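Local coordinates for protein hydrazine synthase subunit alpha (Candidatus Kuenenia stuttgartiensis, PDB 5C2V) that joins hydroxylamine delivered from the gamma subunit to ammonia, making hydrazine in the second half-reaction of the haem-containing hydrazine synthase complex, at residues 158-163 and 198-203; 238-243 and 289-294; 328-333 and 361-366; 470-475 and 493-498; 480-485 and 683-688. One frame throughout, in Å; residues are numbered along the deposited sequence.

Contact 1: residues 158-163 and 198-203; sequences GMVEKT and IQRITG
V160 and K162, two residues apart on strand 154-171, both meet the side chain of R200 from helix 196-201. No hydrogen bond crosses; V160 and K162 both touch with carbon, the latter against the guanidinium nitrogens. The van der Waals part comes first. V160 CG1 lies 3.8 Å from R200 CD and 3.9 Å from R200 CB, so one methyl covers the start of the arginine chain. R200 can present this flank because its CG stands anti to the backbone N (chi1 156°) and the chain stays extended as far as NE. Further out, K162 crosses the arginine at a slant: K162 CD is 4.0 Å from R200 NH2 and 4.1 Å from R200 NE. With chi2 extended (178°), K162 CG and CD run past the guanidinium; the bend at chi3 redirects CE and NZ.

The polar part lies beyond the two segments. K162 NZ bonds to E137 O and R200 NH1 to R142 O, while the gamma subunit supplies salt bridges from its E22 to K162 and from its E28 to R200. The charged atoms K162 NZ and R200 NH2 are 5.2 Å apart, gathered on this pair of glutamates of the other chain.

Chemically, the contact has two layers: V160 packs on the arginine stem, and the two cationic ends are engaged by glutamates of the gamma subunit, which places the contact at the alpha-gamma interface.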
# COMPACT_ATOMS: atom_id res chain seq x y z
N GLY D 158 -15.29 -57.88 1.99
CA GLY D 158 -14.49 -58.08 0.79
C GLY D 158 -13.49 -56.98 0.49
O GLY D 158 -13.29 -56.07 1.29
N MET D 159 -12.82 -57.08 -0.66
CA MET D 159 -11.61 -56.30 -0.89
C MET D 159 -11.73 -55.22 -1.95
O MET D 159 -12.75 -55.09 -2.63
CB MET D 159 -10.47 -57.24 -1.28
CG MET D 159 -10.39 -58.52 -0.47
SD MET D 159 -9.95 -58.23 1.25
CE MET D 159 -8.25 -57.72 1.08
N VAL D 160 -10.67 -54.43 -2.08
CA VAL D 160 -10.55 -53.43 -3.13
C VAL D 160 -9.08 -53.20 -3.45
O VAL D 160 -8.24 -53.20 -2.54
CB VAL D 160 -11.24 -52.10 -2.73
CG1 VAL D 160 -10.77 -51.64 -1.36
CG2 VAL D 160 -11.01 -51.02 -3.78
N GLU D 161 -8.75 -53.01 -4.72
CA GLU D 161 -7.38 -52.69 -5.11
C GLU D 161 -6.94 -51.39 -4.46
O GLU D 161 -7.65 -50.39 -4.52
CB GLU D 161 -7.25 -52.59 -6.63
CG GLU D 161 -6.68 -53.83 -7.30
CD GLU D 161 -5.19 -54.00 -7.03
OE1 GLU D 161 -4.47 -52.99 -7.01
OE2 GLU D 161 -4.75 -55.16 -6.84
N LYS D 162 -5.76 -51.39 -3.84
CA LYS D 162 -5.26 -50.17 -3.24
C LYS D 162 -4.41 -49.44 -4.27
O LYS D 162 -3.31 -49.86 -4.60
CB LYS D 162 -4.45 -50.46 -1.97
CG LYS D 162 -5.19 -51.27 -0.93
CD LYS D 162 -4.29 -51.55 0.27
CE LYS D 162 -3.08 -52.38 -0.14
NZ LYS D 162 -1.97 -52.29 0.85
N THR D 163 -4.95 -48.33 -4.76
CA THR D 163 -4.30 -47.53 -5.78
C THR D 163 -4.09 -46.14 -5.22
O THR D 163 -2.95 -45.69 -5.06
CB THR D 163 -5.14 -47.46 -7.07
OG1 THR D 163 -6.50 -47.13 -6.74
CG2 THR D 163 -5.12 -48.79 -7.80
N ILE D 198 -13.04 -45.18 -0.60
CA ILE D 198 -13.73 -44.43 0.45
C ILE D 198 -14.52 -45.41 1.32
O ILE D 198 -14.62 -45.24 2.53
CB ILE D 198 -14.68 -43.37 -0.15
CG1 ILE D 198 -13.86 -42.30 -0.88
CG2 ILE D 198 -15.53 -42.72 0.93
CD1 ILE D 198 -12.92 -41.53 0.02
N GLN D 199 -15.06 -46.45 0.69
CA GLN D 199 -15.79 -47.48 1.42
C GLN D 199 -14.83 -48.30 2.28
O GLN D 199 -15.21 -48.83 3.32
CB GLN D 199 -16.55 -48.39 0.45
CG GLN D 199 -17.56 -49.30 1.13
CD GLN D 199 -18.38 -50.11 0.14
OE1 GLN D 199 -18.05 -50.18 -1.05
NE2 GLN D 199 -19.45 -50.72 0.62
N ARG D 200 -13.59 -48.40 1.83
CA ARG D 200 -12.56 -49.10 2.59
C ARG D 200 -12.21 -48.29 3.82
O ARG D 200 -12.14 -48.82 4.93
CB ARG D 200 -11.32 -49.36 1.72
CG ARG D 200 -10.03 -49.55 2.51
CD ARG D 200 -8.96 -50.23 1.67
NE ARG D 200 -7.63 -50.15 2.28
CZ ARG D 200 -7.22 -50.90 3.30
NH1 ARG D 200 -8.04 -51.79 3.84
NH2 ARG D 200 -6.00 -50.75 3.78
N ILE D 201 -11.98 -46.99 3.62
CA ILE D 201 -11.63 -46.11 4.72
C ILE D 201 -12.80 -45.79 5.66
O ILE D 201 -12.71 -46.03 6.86
CB ILE D 201 -11.05 -44.78 4.19
CG1 ILE D 201 -9.86 -45.04 3.27
CG2 ILE D 201 -10.65 -43.87 5.34
CD1 ILE D 201 -9.24 -43.79 2.68
N THR D 202 -13.88 -45.25 5.10
CA THR D 202 -15.04 -44.84 5.90
C THR D 202 -16.02 -45.96 6.23
O THR D 202 -16.58 -46.01 7.33
CB THR D 202 -15.82 -43.71 5.20
OG1 THR D 202 -16.32 -44.18 3.94
CG2 THR D 202 -14.92 -42.50 4.97
N GLY D 203 -16.24 -46.87 5.28
CA GLY D 203 -17.27 -47.88 5.41
C GLY D 203 -18.49 -47.60 4.54
O GLY D 203 -19.51 -48.28 4.66

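Contact 2: residues 238-243 and 289-294; sequences NILFSS and AKITFG
L240 reaches across from strand 239-245 to A289 and I291 on strand 285-291, with one methyl group doing all the close work. Apolar contacts account for nearly the whole interface. L240 CD2 sits 3.8 Å from I291 CG1 and 3.9 Å from I291 CD1, and the same methyl is 4.1 Å from A289 CB. A289 and I291 are two residues apart, so their side chains leave the same face of the strand and receive CD2 together, while that of K290 between them points away. L240 CG swings anti to the backbone N (chi1 177°), which carries the branch out toward the facing strand.

Backbone atoms add one non-bonded approach, with A289 O 3.9 Å from L240 CD2. No hydrogen bond joins the two segments; instead, each strand pairs within its own sheet, I239 with D262 and K290 with V299.

L240, A289 and I291 are all buried, and L240 also packs on I259 and V261 of the neighbouring strand. The two strands belong to consecutive four-stranded antiparallel sheets, consistent with neighbouring blades of the six-bladed propeller. The chemistry implies that between these segments the join is aliphatic packing, with a hydrogen bond from S242 OG to R286 O beside it.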
# COMPACT_ATOMS: atom_id res chain seq x y z
N ASN D 238 -0.68 -33.31 3.74
CA ASN D 238 -1.83 -32.50 3.37
C ASN D 238 -1.71 -31.95 1.95
O ASN D 238 -0.71 -32.20 1.26
CB ASN D 238 -2.02 -31.35 4.36
CG ASN D 238 -2.14 -31.84 5.79
OD1 ASN D 238 -3.24 -32.10 6.28
ND2 ASN D 238 -1.01 -31.96 6.48
N ILE D 239 -2.72 -31.21 1.51
CA ILE D 239 -2.75 -30.68 0.15
C ILE D 239 -2.34 -29.21 0.09
O ILE D 239 -3.01 -28.35 0.67
CB ILE D 239 -4.15 -30.83 -0.49
CG1 ILE D 239 -4.64 -32.27 -0.36
CG2 ILE D 239 -4.13 -30.38 -1.94
CD1 ILE D 239 -3.76 -33.28 -1.07
N LEU D 240 -1.24 -28.93 -0.60
CA LEU D 240 -0.74 -27.58 -0.78
C LEU D 240 -1.23 -26.98 -2.09
O LEU D 240 -1.09 -27.61 -3.14
CB LEU D 240 0.79 -27.57 -0.74
CG LEU D 240 1.51 -26.24 -0.98
CD1 LEU D 240 1.53 -25.40 0.28
CD2 LEU D 240 2.92 -26.48 -1.51
N PHE D 241 -1.80 -25.78 -2.04
CA PHE D 241 -2.33 -25.17 -3.25
C PHE D 241 -2.43 -23.64 -3.17
O PHE D 241 -2.11 -23.03 -2.16
CB PHE D 241 -3.71 -25.76 -3.57
CG PHE D 241 -4.75 -25.50 -2.51
CD1 PHE D 241 -4.81 -26.28 -1.37
CD2 PHE D 241 -5.68 -24.48 -2.67
CE1 PHE D 241 -5.77 -26.04 -0.40
CE2 PHE D 241 -6.64 -24.25 -1.70
CZ PHE D 241 -6.68 -25.03 -0.57
N SER D 242 -2.89 -23.05 -4.27
CA SER D 242 -3.07 -21.61 -4.37
C SER D 242 -4.54 -21.24 -4.27
O SER D 242 -5.40 -21.91 -4.84
CB SER D 242 -2.49 -21.08 -5.69
OG SER D 242 -1.11 -21.40 -5.81
N SER D 243 -4.83 -20.18 -3.53
CA SER D 243 -6.20 -19.74 -3.31
C SER D 243 -6.35 -18.26 -3.62
O SER D 243 -5.55 -17.43 -3.18
CB SER D 243 -6.63 -20.02 -1.87
OG SER D 243 -7.99 -19.69 -1.67
N ALA D 289 3.15 -24.10 -6.87
CA ALA D 289 3.97 -24.23 -5.67
C ALA D 289 4.36 -25.67 -5.39
O ALA D 289 3.52 -26.57 -5.39
CB ALA D 289 3.25 -23.64 -4.47
N LYS D 290 5.65 -25.89 -5.17
CA LYS D 290 6.17 -27.20 -4.78
C LYS D 290 7.17 -27.04 -3.64
O LYS D 290 7.62 -25.93 -3.36
CB LYS D 290 6.80 -27.92 -5.97
CG LYS D 290 5.84 -28.17 -7.12
CD LYS D 290 6.48 -29.01 -8.22
CE LYS D 290 5.58 -29.07 -9.45
NZ LYS D 290 4.23 -29.61 -9.13
N ILE D 291 7.53 -28.14 -2.99
CA ILE D 291 8.39 -28.08 -1.82
C ILE D 291 9.68 -28.88 -2.00
O ILE D 291 9.65 -30.03 -2.45
CB ILE D 291 7.66 -28.58 -0.56
CG1 ILE D 291 6.30 -27.89 -0.43
CG2 ILE D 291 8.50 -28.36 0.68
CD1 ILE D 291 5.51 -28.30 0.79
N THR D 292 10.81 -28.27 -1.65
CA THR D 292 12.11 -28.93 -1.75
C THR D 292 12.31 -29.93 -0.62
O THR D 292 11.81 -29.75 0.48
CB THR D 292 13.26 -27.91 -1.73
OG1 THR D 292 13.25 -27.21 -0.48
CG2 THR D 292 13.13 -26.92 -2.87
N PHE D 293 13.05 -31.00 -0.92
CA PHE D 293 13.30 -32.05 0.06
C PHE D 293 14.46 -31.75 1.01
O PHE D 293 14.38 -32.03 2.20
CB PHE D 293 13.52 -33.37 -0.67
CG PHE D 293 12.36 -33.77 -1.54
CD1 PHE D 293 11.30 -34.48 -1.01
CD2 PHE D 293 12.32 -33.41 -2.87
CE1 PHE D 293 10.22 -34.83 -1.80
CE2 PHE D 293 11.24 -33.76 -3.67
CZ PHE D 293 10.19 -34.48 -3.13
N GLY D 294 15.55 -31.20 0.48
CA GLY D 294 16.74 -30.95 1.28
C GLY D 294 16.62 -29.88 2.35
O GLY D 294 16.80 -30.16 3.54

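Contact 3: residues 328-333 and 361-366; sequences KLTGKD and YWFNFS
T330 and L329, in the loop that follows strand 327-328, press against the rim of the F363 ring on strand 359-364. This is the tight part of the contact. T330 CG2 lies 3.8 Å from F363 CE1 and 4.0 Å from F363 CZ, close to the plane of the ring. L329 O approaches the same edge, 3.9 Å from F363 CZ, again near the plane. L329 CB completes the set at 4.4 Å from F363 CZ. With F363 CG anti to the backbone N, chi1 (-167°) sends the ring toward the loop, and chi2 near 83° sets its turn, leaving CE1 and CZ at the edge that meets T330. T330 keeps its methyl for the ring, while its hydroxyl OG1 is bonded to the backbone N of L313. L313 also packs on both L329 and F363, so the neighbouring strand 312-317 backs the contact.

The other side is looser. F365 is exposed, and its CD2 is 5.3 Å from L329 CD2. Its ring instead lies against F363, whose CD2 sits 3.8 Å above the F365 plane, over the centre. Just past the strand end, N364 OD1 accepts from the backbone N of S366 at 2.8 Å, an Asx turn that shapes the departing chain at the surface.

Sheets 285-328 and 336-373 are successive four-stranded sheets, consistent with adjacent blades of the six-bladed beta-propeller. An aromatic edge from the third strand of one, set against the loop leaving the last strand of the other, fits inter-blade packing within this propeller fold.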
# COMPACT_ATOMS: atom_id res chain seq x y z
N LYS D 328 14.35 -14.22 -3.09
CA LYS D 328 14.14 -14.15 -4.54
C LYS D 328 15.14 -15.05 -5.25
O LYS D 328 16.35 -14.83 -5.19
CB LYS D 328 14.29 -12.71 -5.03
CG LYS D 328 13.17 -12.24 -5.94
CD LYS D 328 11.87 -12.08 -5.16
CE LYS D 328 10.79 -11.44 -6.01
NZ LYS D 328 9.55 -11.19 -5.23
N LEU D 329 14.63 -16.08 -5.93
CA LEU D 329 15.49 -17.06 -6.58
C LEU D 329 15.99 -16.64 -7.97
O LEU D 329 17.00 -17.15 -8.44
CB LEU D 329 14.75 -18.40 -6.70
CG LEU D 329 14.30 -19.03 -5.38
CD1 LEU D 329 13.59 -20.35 -5.63
CD2 LEU D 329 15.49 -19.21 -4.45
N THR D 330 15.29 -15.70 -8.60
CA THR D 330 15.57 -15.35 -10.00
C THR D 330 15.41 -13.85 -10.28
O THR D 330 15.27 -13.05 -9.36
CB THR D 330 14.64 -16.10 -10.98
OG1 THR D 330 13.27 -15.82 -10.66
CG2 THR D 330 14.87 -17.61 -10.91
N GLY D 331 15.45 -13.50 -11.56
CA GLY D 331 15.11 -12.15 -11.99
C GLY D 331 16.24 -11.27 -12.51
O GLY D 331 15.99 -10.20 -13.06
N LYS D 332 17.48 -11.72 -12.33
CA LYS D 332 18.62 -10.89 -12.72
C LYS D 332 19.01 -11.07 -14.19
O LYS D 332 19.84 -10.32 -14.70
CB LYS D 332 19.81 -11.19 -11.80
CG LYS D 332 19.79 -10.38 -10.52
CD LYS D 332 20.42 -11.13 -9.36
CE LYS D 332 19.64 -10.89 -8.07
NZ LYS D 332 19.25 -12.16 -7.41
N ASP D 333 18.43 -12.07 -14.85
CA ASP D 333 18.64 -12.24 -16.29
C ASP D 333 17.50 -11.67 -17.14
O ASP D 333 17.59 -11.63 -18.36
CB ASP D 333 18.82 -13.72 -16.62
CG ASP D 333 17.73 -14.60 -16.03
OD1 ASP D 333 16.54 -14.35 -16.31
OD2 ASP D 333 18.06 -15.54 -15.28
N TYR D 361 15.22 -26.69 -18.41
CA TYR D 361 16.59 -26.45 -17.97
C TYR D 361 16.83 -26.95 -16.55
O TYR D 361 15.93 -26.93 -15.71
CB TYR D 361 16.91 -24.95 -18.05
CG TYR D 361 16.82 -24.35 -19.43
CD1 TYR D 361 15.60 -23.90 -19.93
CD2 TYR D 361 17.95 -24.20 -20.22
CE1 TYR D 361 15.51 -23.35 -21.20
CE2 TYR D 361 17.87 -23.64 -21.49
CZ TYR D 361 16.65 -23.22 -21.97
OH TYR D 361 16.56 -22.66 -23.22
N TRP D 362 18.06 -27.39 -16.29
CA TRP D 362 18.50 -27.69 -14.93
C TRP D 362 18.75 -26.38 -14.20
O TRP D 362 19.47 -25.52 -14.71
CB TRP D 362 19.76 -28.55 -14.93
CG TRP D 362 19.53 -29.98 -15.28
CD1 TRP D 362 19.94 -30.63 -16.41
CD2 TRP D 362 18.82 -30.95 -14.50
NE1 TRP D 362 19.53 -31.94 -16.38
CE2 TRP D 362 18.84 -32.16 -15.22
CE3 TRP D 362 18.17 -30.91 -13.27
CZ2 TRP D 362 18.24 -33.32 -14.74
CZ3 TRP D 362 17.57 -32.06 -12.79
CH2 TRP D 362 17.61 -33.25 -13.53
N PHE D 363 18.17 -26.21 -13.02
CA PHE D 363 18.33 -24.96 -12.29
C PHE D 363 19.67 -24.90 -11.56
O PHE D 363 20.19 -25.92 -11.11
CB PHE D 363 17.18 -24.76 -11.30
CG PHE D 363 17.10 -23.37 -10.73
CD1 PHE D 363 16.48 -22.36 -11.44
CD2 PHE D 363 17.66 -23.08 -9.50
CE1 PHE D 363 16.41 -21.08 -10.92
CE2 PHE D 363 17.60 -21.80 -8.98
CZ PHE D 363 16.97 -20.80 -9.69
N ASN D 364 20.22 -23.69 -11.45
CA ASN D 364 21.45 -23.47 -10.71
C ASN D 364 21.21 -22.54 -9.53
O ASN D 364 20.84 -21.38 -9.71
CB ASN D 364 22.53 -22.89 -11.63
CG ASN D 364 23.92 -22.94 -11.02
OD1 ASN D 364 24.10 -22.74 -9.82
ND2 ASN D 364 24.92 -23.21 -11.85
N PHE D 365 21.41 -23.06 -8.32
CA PHE D 365 21.15 -22.29 -7.11
C PHE D 365 22.29 -21.32 -6.78
O PHE D 365 22.09 -20.33 -6.09
CB PHE D 365 20.91 -23.23 -5.93
CG PHE D 365 19.63 -24.00 -6.03
CD1 PHE D 365 19.56 -25.20 -6.71
CD2 PHE D 365 18.47 -23.51 -5.44
CE1 PHE D 365 18.38 -25.90 -6.80
CE2 PHE D 365 17.28 -24.20 -5.52
CZ PHE D 365 17.23 -25.40 -6.20
N SER D 366 23.49 -21.62 -7.28
CA SER D 366 24.64 -20.76 -7.03
C SER D 366 24.61 -19.52 -7.91
O SER D 366 25.16 -18.48 -7.55
CB SER D 366 25.94 -21.54 -7.25
OG SER D 366 26.06 -21.98 -8.59

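Contact 4: residues 470-475 and 493-498; sequences CVEPDS and SSNSGT
N495 CG lies beside the backbone N, anti to the carbonyl carbon (chi1 -69°), and the E472 chain bends at chi2, so that amide and carboxylate arrive from opposite directions with their planes 43° apart. N495 ND2 donates to E472 OE2 at 3.4 Å, a weak bond, though fairly straight at 158°. A water reinforces it, donating to E472 OE2 at 2.7 Å and to N495 OD1 at 2.6 Å. One carboxylate oxygen thus serves both ends of the amide, directly and through the water, which is consistent with the modelled amide orientation. On the amide's nitrogen end, C470 SG lies 3.8 Å from N495 ND2 as a plain packing contact.

Within its own segment, the backbone N of N495 bonds to S493 OG at 3.1 Å, an ST turn that helps place the asparagine. Its side chain is about 4 Å from a bound calcium ion and packs on D768, one of the calcium-site residues.

Both segments lie in the one long loop between strands 461-467 and 503-510 of the middle domain. Toward the C-terminal domain, G497 N bonds to Y689 OH on helix 687-692, and T498 OG1 reaches G764 O, just beyond helix 751-762.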
# COMPACT_ATOMS: atom_id res chain seq x y z
N CYS D 470 -22.14 -15.89 -8.76
CA CYS D 470 -22.75 -15.03 -9.76
C CYS D 470 -22.99 -15.81 -11.04
O CYS D 470 -22.05 -16.17 -11.75
CB CYS D 470 -21.87 -13.81 -10.04
SG CYS D 470 -22.53 -12.67 -11.27
N VAL D 471 -24.26 -16.07 -11.32
CA VAL D 471 -24.65 -16.81 -12.52
C VAL D 471 -25.64 -16.00 -13.34
O VAL D 471 -26.76 -15.72 -12.91
CB VAL D 471 -25.23 -18.20 -12.17
CG1 VAL D 471 -24.12 -19.12 -11.66
CG2 VAL D 471 -26.33 -18.09 -11.12
N GLU D 472 -25.21 -15.60 -14.53
CA GLU D 472 -26.03 -14.76 -15.40
C GLU D 472 -26.03 -15.31 -16.82
O GLU D 472 -25.26 -14.85 -17.66
CB GLU D 472 -25.53 -13.32 -15.38
CG GLU D 472 -25.46 -12.69 -13.99
CD GLU D 472 -26.83 -12.32 -13.44
OE1 GLU D 472 -27.80 -12.31 -14.22
OE2 GLU D 472 -26.92 -12.05 -12.23
N PRO D 473 -26.90 -16.30 -17.08
CA PRO D 473 -26.97 -16.97 -18.39
C PRO D 473 -27.45 -16.05 -19.50
O PRO D 473 -26.99 -16.17 -20.64
CB PRO D 473 -27.99 -18.09 -18.14
CG PRO D 473 -28.82 -17.60 -17.01
CD PRO D 473 -27.89 -16.83 -16.13
N ASP D 474 -28.35 -15.13 -19.18
CA ASP D 474 -28.87 -14.18 -20.16
C ASP D 474 -28.03 -12.91 -20.15
O ASP D 474 -28.01 -12.17 -19.16
CB ASP D 474 -30.34 -13.87 -19.88
CG ASP D 474 -30.95 -12.96 -20.93
OD1 ASP D 474 -30.44 -12.93 -22.07
OD2 ASP D 474 -31.96 -12.29 -20.62
N SER D 475 -27.35 -12.64 -21.26
CA SER D 475 -26.41 -11.53 -21.33
C SER D 475 -27.10 -10.18 -21.51
O SER D 475 -26.46 -9.14 -21.43
CB SER D 475 -25.42 -11.76 -22.48
OG SER D 475 -26.10 -11.86 -23.72
N SER D 493 -20.87 -4.23 -11.13
CA SER D 493 -21.69 -4.88 -12.15
C SER D 493 -23.14 -4.44 -12.02
O SER D 493 -23.46 -3.61 -11.18
CB SER D 493 -21.60 -6.40 -12.03
OG SER D 493 -22.38 -6.88 -10.95
N SER D 494 -24.02 -5.02 -12.83
CA SER D 494 -25.44 -4.71 -12.77
C SER D 494 -26.06 -5.10 -11.43
O SER D 494 -27.13 -4.61 -11.06
CB SER D 494 -26.19 -5.41 -13.91
OG SER D 494 -27.59 -5.25 -13.78
N ASN D 495 -25.38 -5.99 -10.71
CA ASN D 495 -25.85 -6.47 -9.41
C ASN D 495 -25.55 -5.53 -8.25
O ASN D 495 -26.38 -5.37 -7.35
CB ASN D 495 -25.26 -7.85 -9.12
CG ASN D 495 -25.82 -8.92 -10.03
OD1 ASN D 495 -26.99 -8.89 -10.41
ND2 ASN D 495 -24.99 -9.89 -10.39
N SER D 496 -24.38 -4.91 -8.25
CA SER D 496 -23.99 -4.03 -7.15
C SER D 496 -23.06 -2.91 -7.59
O SER D 496 -22.28 -3.07 -8.53
CB SER D 496 -23.33 -4.83 -6.03
OG SER D 496 -22.02 -5.22 -6.38
N GLY D 497 -23.14 -1.77 -6.90
CA GLY D 497 -22.27 -0.65 -7.17
C GLY D 497 -20.94 -0.79 -6.46
O GLY D 497 -20.06 0.06 -6.60
N THR D 498 -20.80 -1.86 -5.69
CA THR D 498 -19.56 -2.12 -4.96
C THR D 498 -18.87 -3.36 -5.50
O THR D 498 -19.37 -4.02 -6.42
CB THR D 498 -19.82 -2.31 -3.45
OG1 THR D 498 -20.35 -3.62 -3.21
CG2 THR D 498 -20.81 -1.26 -2.95
O HOH W 1 -28.58 -10.89 -10.46

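Contact 5: residues 480-485 and 683-688; sequences VGAGAH and AAYSRA
A482 and A684 touch methyl to methyl, CB to CB at 3.7 Å, in the first shell of this contact. Y685 adds its far end: its OH lies 4.1 Å from A482 CB and 4.2 Å from G483 N. Neither distance marks a hydrogen bond. G483 CA comes up at the ring's edge, near its plane.

In the second shell, A684 CB stands 3.6 Å above the Y685 ring, over its centre, so the alanine methyl touches both A482 and this face. A type I turn from G481 to A484 presents A482 and G483, and G481 pairs with S492 through the backbone. Y685 meets W767 edge to face and the ring of Y689 with planes at about 40°. A bond from its hydroxyl to S496 O is doubtful, because the local model is too crowded there.

Outermost, H485 NE2 bonds to N690 OD1, and S686 occupies the N-cap position of helix 687-692, its OG bonded to Q651 OE1. Small methyls, a glycine and one aromatic ring thus pack the middle-domain loop against the cytochrome c domain, which implies a join made by shape, with polar ties set around it.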
# COMPACT_ATOMS: atom_id res chain seq x y z
N VAL D 480 -21.23 -5.88 -16.81
CA VAL D 480 -20.08 -5.65 -15.94
C VAL D 480 -19.59 -4.21 -16.05
O VAL D 480 -19.43 -3.68 -17.15
CB VAL D 480 -18.92 -6.61 -16.27
CG1 VAL D 480 -17.72 -6.33 -15.39
CG2 VAL D 480 -19.37 -8.06 -16.12
N GLY D 481 -19.35 -3.57 -14.91
CA GLY D 481 -18.83 -2.22 -14.88
C GLY D 481 -19.92 -1.16 -14.96
O GLY D 481 -19.67 -0.03 -15.37
N ALA D 482 -21.13 -1.54 -14.55
CA ALA D 482 -22.26 -0.61 -14.56
C ALA D 482 -22.10 0.45 -13.48
O ALA D 482 -22.65 1.54 -13.58
CB ALA D 482 -23.56 -1.37 -14.38
N GLY D 483 -21.35 0.11 -12.44
CA GLY D 483 -21.13 1.00 -11.31
C GLY D 483 -19.75 1.64 -11.25
O GLY D 483 -19.32 2.06 -10.18
N ALA D 484 -19.05 1.69 -12.38
CA ALA D 484 -17.68 2.19 -12.42
C ALA D 484 -17.53 3.61 -11.85
O ALA D 484 -16.46 3.99 -11.38
CB ALA D 484 -17.15 2.16 -13.85
N HIS D 485 -18.61 4.37 -11.88
CA HIS D 485 -18.63 5.72 -11.31
C HIS D 485 -18.80 5.66 -9.80
O HIS D 485 -18.59 6.66 -9.10
CB HIS D 485 -19.74 6.55 -11.95
CG HIS D 485 -21.10 5.95 -11.81
ND1 HIS D 485 -21.50 4.84 -12.53
CD2 HIS D 485 -22.15 6.29 -11.03
CE1 HIS D 485 -22.75 4.54 -12.21
NE2 HIS D 485 -23.16 5.40 -11.30
N ALA D 683 -27.68 2.18 -17.96
CA ALA D 683 -28.72 2.34 -16.95
C ALA D 683 -28.87 1.06 -16.14
O ALA D 683 -29.35 0.04 -16.65
CB ALA D 683 -30.04 2.72 -17.59
N ALA D 684 -28.46 1.11 -14.88
CA ALA D 684 -28.44 -0.05 -14.00
C ALA D 684 -29.36 0.15 -12.81
O ALA D 684 -30.33 -0.59 -12.62
CB ALA D 684 -27.02 -0.35 -13.54
N TYR D 685 -29.03 1.16 -12.01
CA TYR D 685 -29.70 1.40 -10.73
C TYR D 685 -30.55 2.67 -10.75
O TYR D 685 -30.57 3.40 -11.73
CB TYR D 685 -28.65 1.51 -9.62
CG TYR D 685 -27.48 0.60 -9.83
CD1 TYR D 685 -27.60 -0.76 -9.57
CD2 TYR D 685 -26.24 1.08 -10.25
CE1 TYR D 685 -26.54 -1.61 -9.75
CE2 TYR D 685 -25.17 0.23 -10.42
CZ TYR D 685 -25.33 -1.11 -10.17
OH TYR D 685 -24.27 -1.97 -10.34
N SER D 686 -31.23 2.92 -9.64
CA SER D 686 -32.10 4.08 -9.53
C SER D 686 -31.33 5.31 -9.05
O SER D 686 -30.11 5.27 -8.89
CB SER D 686 -33.27 3.79 -8.58
OG SER D 686 -32.81 3.47 -7.28
N ARG D 687 -32.06 6.40 -8.81
CA ARG D 687 -31.46 7.65 -8.37
C ARG D 687 -30.92 7.54 -6.94
O ARG D 687 -29.82 8.00 -6.65
CB ARG D 687 -32.48 8.79 -8.46
CG ARG D 687 -31.99 10.11 -7.88
CD ARG D 687 -30.73 10.58 -8.58
NE ARG D 687 -30.95 10.85 -9.99
CZ ARG D 687 -29.98 11.06 -10.87
NH1 ARG D 687 -28.71 11.01 -10.49
NH2 ARG D 687 -30.27 11.30 -12.14
N ALA D 688 -31.71 6.93 -6.06
CA ALA D 688 -31.34 6.80 -4.66
C ALA D 688 -30.08 5.96 -4.48
O ALA D 688 -29.21 6.30 -3.68
CB ALA D 688 -32.49 6.20 -3.86

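Overall arrangement
Contacts 1, 2 and 3 lie in the N-terminal propeller region, whereas contacts 4 and 5 lie where the middle and C-terminal domains meet. Contacts 2 and 3 share sheet 285-328, contact 2 through its first strand and contact 3 through the loop after its last. Contact 2 is entirely buried and aliphatic; contact 3 grades from buried packing to an exposed phenylalanine. Contact 1, mostly buried at a subunit interface, sets charged ends toward the gamma subunit. Contacts 4 and 5 use the same long loop, interleave along the chain and touch; both are buried mainly within the chain, with no other protein chain touching them. Contact 4 is polar and water-bridged near calcium, contact 5 mainly apolar.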